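Local structure of 11R-lipoxygenase (Gersemia fruticosa, 3VF1) at residues W370-I373 with M374-L377; I361-P364 with L365-T368; M659-F662 with K663-A667. The protein is a calcium-dependent lipoxygenase with a non-heme iron, which probably catalyses the insertion of molecular oxygen into polyunsaturated fatty acids. All coordinates share one frame; numbering follows the deposited sequence.

Interaction 1: residues W370-I373 with M374-L377; sequences WDWI and MAKL
Trp372 and Lys376 make an i to i+4 contact, indole against lysine methylenes, in the first turns of helix 369-410, a long helix of the lipoxygenase domain that farther along carries the iron ligands His392 and His397. The example illustrates how a lysine can be apolar along its chain and ionic at its end. Its CG lies over one face of the indole, 4.1 Å from the centroid of the five-membered ring, in a CH-pi contact, while CD comes within 3.5 Å of Trp372 NE1. The lysine chain runs roughly perpendicular to the tryptophan side chain. Lys376 holds CG anti to its carbonyl carbon (chi1 -72°), which turns the chain back past Trp372 O toward the ring. Both polar ends then converge on one atom outside the segments: Asp254 OD1 forms a salt bridge with Lys376 NZ and accepts a hydrogen bond from Trp372 NE1, a bond that is likely to restrict the rotation of the indole. A leucine in place of Trp372 would probably deprive the lysine methylenes of their flat support and leave Asp254 without its indole donor. On another side of the helix Ile373 and Leu377 run alongside each other in the same direction, with CG2 of Ile373 4.0 Å from CD1 of Leu377. Around this turn, Asp371 receives the backbone N-H groups of Gly605 and Ser607 on its two carboxylate oxygens, Ile373, Met374 and Leu377 rest on Ile612 of helix 609-615, and Trp372 packs on Pro346 and Ile349 of strand 344-350.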
loop_
_atom_site.group_PDB
_atom_site.type_symbol
_atom_site.label_atom_id
_atom_site.label_comp_id
_atom_site.label_asym_id
_atom_site.label_seq_id
_atom_site.Cartn_x
_atom_site.Cartn_y
_atom_site.Cartn_z
ATOM N N TRP A 370 -13.573 -35.442 -1.978
ATOM C CA TRP A 370 -12.216 -35.184 -1.510
ATOM C C TRP A 370 -11.327 -34.692 -2.649
ATOM O O TRP A 370 -10.500 -33.804 -2.456
ATOM C CB TRP A 370 -11.612 -36.436 -0.868
ATOM C CG TRP A 370 -12.077 -36.664 0.540
ATOM C CD1 TRP A 370 -12.776 -37.736 1.012
ATOM C CD2 TRP A 370 -11.882 -35.789 1.660
ATOM N NE1 TRP A 370 -13.023 -37.586 2.355
ATOM C CE2 TRP A 370 -12.485 -36.400 2.776
ATOM C CE3 TRP A 370 -11.254 -34.551 1.824
ATOM C CZ2 TRP A 370 -12.478 -35.814 4.041
ATOM C CZ3 TRP A 370 -11.248 -33.972 3.079
ATOM C CH2 TRP A 370 -11.857 -34.603 4.172
ATOM N N ASP A 371 -11.500 -35.269 -3.835
ATOM C CA ASP A 371 -10.741 -34.838 -5.007
ATOM C C ASP A 371 -11.042 -33.382 -5.326
ATOM O O ASP A 371 -10.138 -32.598 -5.593
ATOM C CB ASP A 371 -11.069 -35.711 -6.225
ATOM C CG ASP A 371 -10.134 -36.900 -6.366
ATOM O OD1 ASP A 371 -9.334 -37.149 -5.441
ATOM O OD2 ASP A 371 -10.200 -37.591 -7.405
ATOM N N TRP A 372 -12.322 -33.027 -5.297
ATOM C CA TRP A 372 -12.741 -31.666 -5.594
ATOM C C TRP A 372 -12.142 -30.678 -4.597
ATOM O O TRP A 372 -11.714 -29.587 -4.972
ATOM C CB TRP A 372 -14.266 -31.559 -5.584
ATOM C CG TRP A 372 -14.761 -30.169 -5.841
ATOM C CD1 TRP A 372 -15.566 -29.422 -5.033
ATOM C CD2 TRP A 372 -14.468 -29.353 -6.983
ATOM N NE1 TRP A 372 -15.799 -28.194 -5.604
ATOM C CE2 TRP A 372 -15.135 -28.126 -6.799
ATOM C CE3 TRP A 372 -13.709 -29.541 -8.141
ATOM C CZ2 TRP A 372 -15.067 -27.092 -7.732
ATOM C CZ3 TRP A 372 -13.642 -28.513 -9.066
ATOM C CH2 TRP A 372 -14.316 -27.305 -8.855
ATOM N N ILE A 373 -12.115 -31.064 -3.325
ATOM C CA ILE A 373 -11.518 -30.225 -2.292
ATOM C C ILE A 373 -10.027 -30.044 -2.557
ATOM O O ILE A 373 -9.495 -28.943 -2.423
ATOM C CB ILE A 373 -11.737 -30.818 -0.885
ATOM C CG1 ILE A 373 -13.183 -30.583 -0.445
ATOM C CG2 ILE A 373 -10.780 -30.194 0.120
ATOM C CD1 ILE A 373 -13.557 -31.274 0.853
ATOM N N MET A 374 -9.357 -31.125 -2.939
ATOM C CA MET A 374 -7.937 -31.062 -3.258
ATOM C C MET A 374 -7.701 -30.089 -4.411
ATOM O O MET A 374 -6.822 -29.229 -4.344
ATOM C CB MET A 374 -7.410 -32.452 -3.626
ATOM C CG MET A 374 -5.966 -32.465 -4.122
ATOM S SD MET A 374 -4.757 -32.042 -2.847
ATOM C CE MET A 374 -4.637 -33.595 -1.958
ATOM N N ALA A 375 -8.498 -30.225 -5.465
ATOM C CA ALA A 375 -8.355 -29.383 -6.646
ATOM C C ALA A 375 -8.488 -27.908 -6.278
ATOM O O ALA A 375 -7.726 -27.069 -6.758
ATOM C CB ALA A 375 -9.387 -29.762 -7.695
ATOM N N LYS A 376 -9.457 -27.597 -5.422
ATOM C CA LYS A 376 -9.695 -26.220 -5.006
ATOM C C LYS A 376 -8.520 -25.660 -4.209
ATOM O O LYS A 376 -8.153 -24.497 -4.373
ATOM C CB LYS A 376 -10.985 -26.124 -4.186
ATOM C CG LYS A 376 -12.250 -26.304 -5.014
ATOM C CD LYS A 376 -13.506 -26.007 -4.210
ATOM C CE LYS A 376 -13.685 -26.974 -3.050
ATOM N NZ LYS A 376 -14.943 -26.709 -2.299
ATOM N N LEU A 377 -7.931 -26.484 -3.350
ATOM C CA LEU A 377 -6.808 -26.051 -2.530
ATOM C C LEU A 377 -5.625 -25.631 -3.392
ATOM O O LEU A 377 -4.941 -24.659 -3.084
ATOM C CB LEU A 377 -6.386 -27.159 -1.563
ATOM C CG LEU A 377 -7.375 -27.445 -0.428
ATOM C CD1 LEU A 377 -7.019 -28.739 0.291
ATOM C CD2 LEU A 377 -7.411 -26.285 0.554
#

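Interaction 2: residues I361-P364 with L365-T368; sequences IWTP and LKDT
Asp367 reaches back to Thr363 twice, once through its carboxylate and once through its backbone. Asp367 OD2 accepts the N-H of Thr363 at 2.8 Å, a bond that arrives from above the carboxylate plane, 37° out of it. In the other direction Asp367 N donates to Thr363 O, also at 2.8 Å and nearly in line with the carbonyl bond. With CG of Asp367 beside its own backbone N, anti to the carbonyl carbon (chi1 -69°), the carboxylate lies on the same side as the N-H, and OD2 reaches Thr363 N. Thr363 O takes a second, weak bond from Lys366 N. The second carboxylate oxygen, OD1, comes 3.4 Å from Trp362 CE3, approaching the indole obliquely. On the threonine side chain, the methyl CG2 lies beside Leu365, 3.5 Å from its CB.

The bond from Asp367 N to Thr363 O closes an alpha-turn, and this turn carries the chain from strand 361-362, at the margin of an antiparallel sheet, into helix 369-410. Spanning the turn, a water donates to Pro364 O at 2.7 Å and to Asp367 O at 3.0 Å, linking the two carbonyls.

In the next shell, Lys604 engages the same corner in two ways: its NZ forms a salt bridge with Asp367 OD1, and it makes a cation-pi contact with Trp362. The lysine would be expected to stabilise the charge of the carboxylate. Thr363 OG1 is bonded to Ile347 O, and backbone bonds between Trp362 and Ile349 tie the incoming strand to strand 344-350. At the outgoing end Thr368 serves as N-cap, its OG1 bonded to Asp371 N.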
loop_
_atom_site.group_PDB
_atom_site.type_symbol
_atom_site.label_atom_id
_atom_site.label_comp_id
_atom_site.label_asym_id
_atom_site.label_seq_id
_atom_site.Cartn_x
_atom_site.Cartn_y
_atom_site.Cartn_z
ATOM N N ILE A 361 -9.277 -32.430 -16.169
ATOM C CA ILE A 361 -10.174 -31.395 -15.679
ATOM C C ILE A 361 -10.980 -31.918 -14.494
ATOM O O ILE A 361 -11.674 -32.928 -14.601
ATOM C CB ILE A 361 -11.129 -30.913 -16.783
ATOM C CG1 ILE A 361 -10.323 -30.280 -17.920
ATOM C CG2 ILE A 361 -12.134 -29.919 -16.219
ATOM C CD1 ILE A 361 -11.156 -29.794 -19.083
ATOM N N TRP A 362 -10.874 -31.222 -13.365
ATOM C CA TRP A 362 -11.573 -31.608 -12.147
ATOM C C TRP A 362 -12.906 -30.880 -12.064
ATOM O O TRP A 362 -13.028 -29.737 -12.492
ATOM C CB TRP A 362 -10.722 -31.284 -10.920
ATOM C CG TRP A 362 -9.347 -31.867 -10.987
ATOM C CD1 TRP A 362 -8.262 -31.335 -11.621
ATOM C CD2 TRP A 362 -8.905 -33.097 -10.402
ATOM N NE1 TRP A 362 -7.172 -32.157 -11.466
ATOM C CE2 TRP A 362 -7.541 -33.245 -10.719
ATOM C CE3 TRP A 362 -9.530 -34.086 -9.638
ATOM C CZ2 TRP A 362 -6.791 -34.342 -10.302
ATOM C CZ3 TRP A 362 -8.784 -35.174 -9.225
ATOM C CH2 TRP A 362 -7.429 -35.294 -9.557
ATOM N N THR A 363 -13.904 -31.553 -11.504
ATOM C CA THR A 363 -15.264 -31.035 -11.488
ATOM C C THR A 363 -16.067 -31.706 -10.376
ATOM O O THR A 363 -16.008 -32.924 -10.215
ATOM C CB THR A 363 -15.939 -31.289 -12.852
ATOM O OG1 THR A 363 -15.608 -30.228 -13.756
ATOM C CG2 THR A 363 -17.424 -31.366 -12.720
ATOM N N PRO A 364 -16.827 -30.915 -9.602
ATOM C CA PRO A 364 -17.572 -31.468 -8.464
ATOM C C PRO A 364 -18.688 -32.415 -8.897
ATOM O O PRO A 364 -19.172 -33.212 -8.098
ATOM C CB PRO A 364 -18.152 -30.223 -7.787
ATOM C CG PRO A 364 -18.253 -29.214 -8.876
ATOM C CD PRO A 364 -17.086 -29.475 -9.781
ATOM N N LEU A 365 -19.092 -32.304 -10.156
ATOM C CA LEU A 365 -20.075 -33.201 -10.754
ATOM C C LEU A 365 -19.519 -34.594 -11.064
ATOM O O LEU A 365 -20.206 -35.596 -10.862
ATOM C CB LEU A 365 -20.606 -32.575 -12.044
ATOM C CG LEU A 365 -21.871 -33.182 -12.645
ATOM C CD1 LEU A 365 -23.067 -32.921 -11.746
ATOM C CD2 LEU A 365 -22.109 -32.617 -14.038
ATOM N N LYS A 366 -18.281 -34.655 -11.548
ATOM C CA LYS A 366 -17.710 -35.902 -12.050
ATOM C C LYS A 366 -16.663 -36.496 -11.111
ATOM O O LYS A 366 -16.289 -37.660 -11.248
ATOM C CB LYS A 366 -17.065 -35.672 -13.422
ATOM C CG LYS A 366 -18.040 -35.276 -14.520
ATOM C CD LYS A 366 -19.072 -36.362 -14.770
ATOM C CE LYS A 366 -20.004 -35.992 -15.910
ATOM N NZ LYS A 366 -21.077 -37.006 -16.100
ATOM N N ASP A 367 -16.185 -35.698 -10.162
ATOM C CA ASP A 367 -15.119 -36.140 -9.270
ATOM C C ASP A 367 -15.618 -36.359 -7.849
ATOM O O ASP A 367 -16.686 -35.876 -7.470
ATOM C CB ASP A 367 -13.974 -35.129 -9.264
ATOM C CG ASP A 367 -13.221 -35.097 -10.577
ATOM O OD1 ASP A 367 -12.263 -35.880 -10.731
ATOM O OD2 ASP A 367 -13.585 -34.293 -11.459
ATOM N N THR A 368 -14.830 -37.086 -7.066
ATOM C CA THR A 368 -15.174 -37.349 -5.677
ATOM C C THR A 368 -15.101 -36.046 -4.895
ATOM O O THR A 368 -14.523 -35.063 -5.360
ATOM C CB THR A 368 -14.220 -38.374 -5.038
ATOM O OG1 THR A 368 -12.906 -37.814 -4.937
ATOM C CG2 THR A 368 -14.166 -39.656 -5.865
HETATM O O HOH W 1 -17.786 -33.569 -5.828
#

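Interaction 3: residues M659-F662 with K663-A667; sequences MAKF and KSNLA
From Met659 to Leu666 the backbone is regular α-helix, the N-H groups of Lys663, Ser664, Asn665 and Leu666 bonding in order to the carbonyls of Met659, Ala660, Lys661 and Phe662. The main side-chain contact across the turn joins Phe662 and Leu666. Leu666 CD1 sits over one face of the phenyl ring, 4.1 Å from its centroid and 15° off the normal, a CH-pi contact displaced toward the ring's rim; the nearest ring atom, Phe662 CE2, is 4.0 Å away. Phe662 carries CG anti to its backbone N (chi1 -172°), which sends the ring outward from the helix, and Leu666, with CG anti to its carbonyl carbon (chi1 -66°), brings CD1 back one turn over that face. The ring also stacks with Phe506 of helix 491-514, while Leu666 packs on Leu642. One residue earlier in each segment, Lys661 and Asn665 meet more loosely: Lys661 CG lies 4.0 Å from Asn665 ND2, and their chains cross at a slant. The lysine is extended beyond CG, and its NZ forms a salt bridge with Asp509 on helix 491-514. The chemistry thus divides round the helix: Phe662 and Leu666 are buried and bind by apolar contact, Lys661 adds an ionic tie to helix 491-514 from an exposed position, and Ala660, Lys663, Ser664 and Ala667 make up an exposed side, a distribution that marks helix 653-676 as amphipathic in this region.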
loop_
_atom_site.group_PDB
_atom_site.type_symbol
_atom_site.label_atom_id
_atom_site.label_comp_id
_atom_site.label_asym_id
_atom_site.label_seq_id
_atom_site.Cartn_x
_atom_site.Cartn_y
_atom_site.Cartn_z
ATOM N N MET A 659 -10.651 19.665 1.507
ATOM C CA MET A 659 -10.410 18.548 2.408
ATOM C C MET A 659 -11.649 18.217 3.239
ATOM O O MET A 659 -11.935 17.052 3.498
ATOM C CB MET A 659 -9.233 18.863 3.335
ATOM C CG MET A 659 -7.871 18.647 2.696
ATOM S SD MET A 659 -6.530 19.470 3.583
ATOM C CE MET A 659 -7.018 19.198 5.286
ATOM N N ALA A 660 -12.383 19.243 3.658
ATOM C CA ALA A 660 -13.576 19.037 4.472
ATOM C C ALA A 660 -14.681 18.382 3.647
ATOM O O ALA A 660 -15.403 17.515 4.139
ATOM C CB ALA A 660 -14.054 20.357 5.053
ATOM N N LYS A 661 -14.809 18.805 2.396
ATOM C CA LYS A 661 -15.778 18.218 1.477
ATOM C C LYS A 661 -15.428 16.751 1.247
ATOM O O LYS A 661 -16.307 15.893 1.139
ATOM C CB LYS A 661 -15.762 18.982 0.154
ATOM C CG LYS A 661 -16.592 18.362 -0.958
ATOM C CD LYS A 661 -16.269 19.022 -2.291
ATOM C CE LYS A 661 -16.934 18.308 -3.454
ATOM N NZ LYS A 661 -16.397 18.782 -4.760
ATOM N N PHE A 662 -14.129 16.483 1.174
ATOM C CA PHE A 662 -13.607 15.130 1.037
ATOM C C PHE A 662 -14.080 14.263 2.202
ATOM O O PHE A 662 -14.661 13.197 1.999
ATOM C CB PHE A 662 -12.077 15.193 0.990
ATOM C CG PHE A 662 -11.407 13.887 0.667
ATOM C CD1 PHE A 662 -11.850 13.093 -0.378
ATOM C CD2 PHE A 662 -10.303 13.473 1.394
ATOM C CE1 PHE A 662 -11.212 11.899 -0.675
ATOM C CE2 PHE A 662 -9.663 12.285 1.101
ATOM C CZ PHE A 662 -10.117 11.498 0.066
ATOM N N LYS A 663 -13.844 14.736 3.423
ATOM C CA LYS A 663 -14.243 14.002 4.621
ATOM C C LYS A 663 -15.752 13.778 4.671
ATOM O O LYS A 663 -16.218 12.767 5.194
ATOM C CB LYS A 663 -13.789 14.747 5.878
ATOM C CG LYS A 663 -12.279 14.887 6.002
ATOM C CD LYS A 663 -11.875 15.515 7.326
ATOM C CE LYS A 663 -12.200 14.606 8.501
ATOM N NZ LYS A 663 -11.657 15.137 9.781
ATOM N N SER A 664 -16.513 14.723 4.131
ATOM C CA SER A 664 -17.967 14.614 4.124
ATOM C C SER A 664 -18.415 13.544 3.133
ATOM O O SER A 664 -19.367 12.806 3.388
ATOM C CB SER A 664 -18.607 15.955 3.769
ATOM O OG SER A 664 -20.024 15.866 3.786
ATOM N N ASN A 665 -17.725 13.462 2.000
ATOM C CA ASN A 665 -18.028 12.449 1.000
ATOM C C ASN A 665 -17.654 11.057 1.496
ATOM O O ASN A 665 -18.318 10.074 1.169
ATOM C CB ASN A 665 -17.300 12.750 -0.310
ATOM C CG ASN A 665 -17.893 13.931 -1.048
ATOM O OD1 ASN A 665 -19.047 14.299 -0.827
ATOM N ND2 ASN A 665 -17.110 14.527 -1.939
ATOM N N LEU A 666 -16.586 10.980 2.285
ATOM C CA LEU A 666 -16.159 9.719 2.874
ATOM C C LEU A 666 -17.164 9.253 3.917
ATOM O O LEU A 666 -17.492 8.069 3.992
ATOM C CB LEU A 666 -14.778 9.868 3.513
ATOM C CG LEU A 666 -13.622 10.134 2.550
ATOM C CD1 LEU A 666 -12.314 10.279 3.317
ATOM C CD2 LEU A 666 -13.516 9.028 1.513
ATOM N N ALA A 667 -17.653 10.192 4.719
ATOM C CA ALA A 667 -18.634 9.884 5.748
ATOM C C ALA A 667 -19.893 9.288 5.126
ATOM O O ALA A 667 -20.563 8.456 5.738
ATOM C CB ALA A 667 -18.976 11.136 6.544
#

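Interactions 1 and 2 are consecutive parts of one corner, their centres about 9 Å apart, where strand 361-362 turns into helix 369-410. They touch directly: Trp372 CH2 lies 3.6 Å from Pro364 CD, Asp371 OD2 is 3.3 Å from Trp362 CZ3, and Ala375 CB is 3.8 Å from Trp362 CB, so the turn is packed against the helix it starts. Interaction 3 stands apart, its nearest atoms about 34 Å from interaction 1 and about 39 Å from interaction 2. None lies at the iron site, although helix 369-410 leads on to the ligands His392 and His397. Helix 491-514, against which 659-667 packs, contributes Lys493, Asp494 and Leu497 to the glycan pocket.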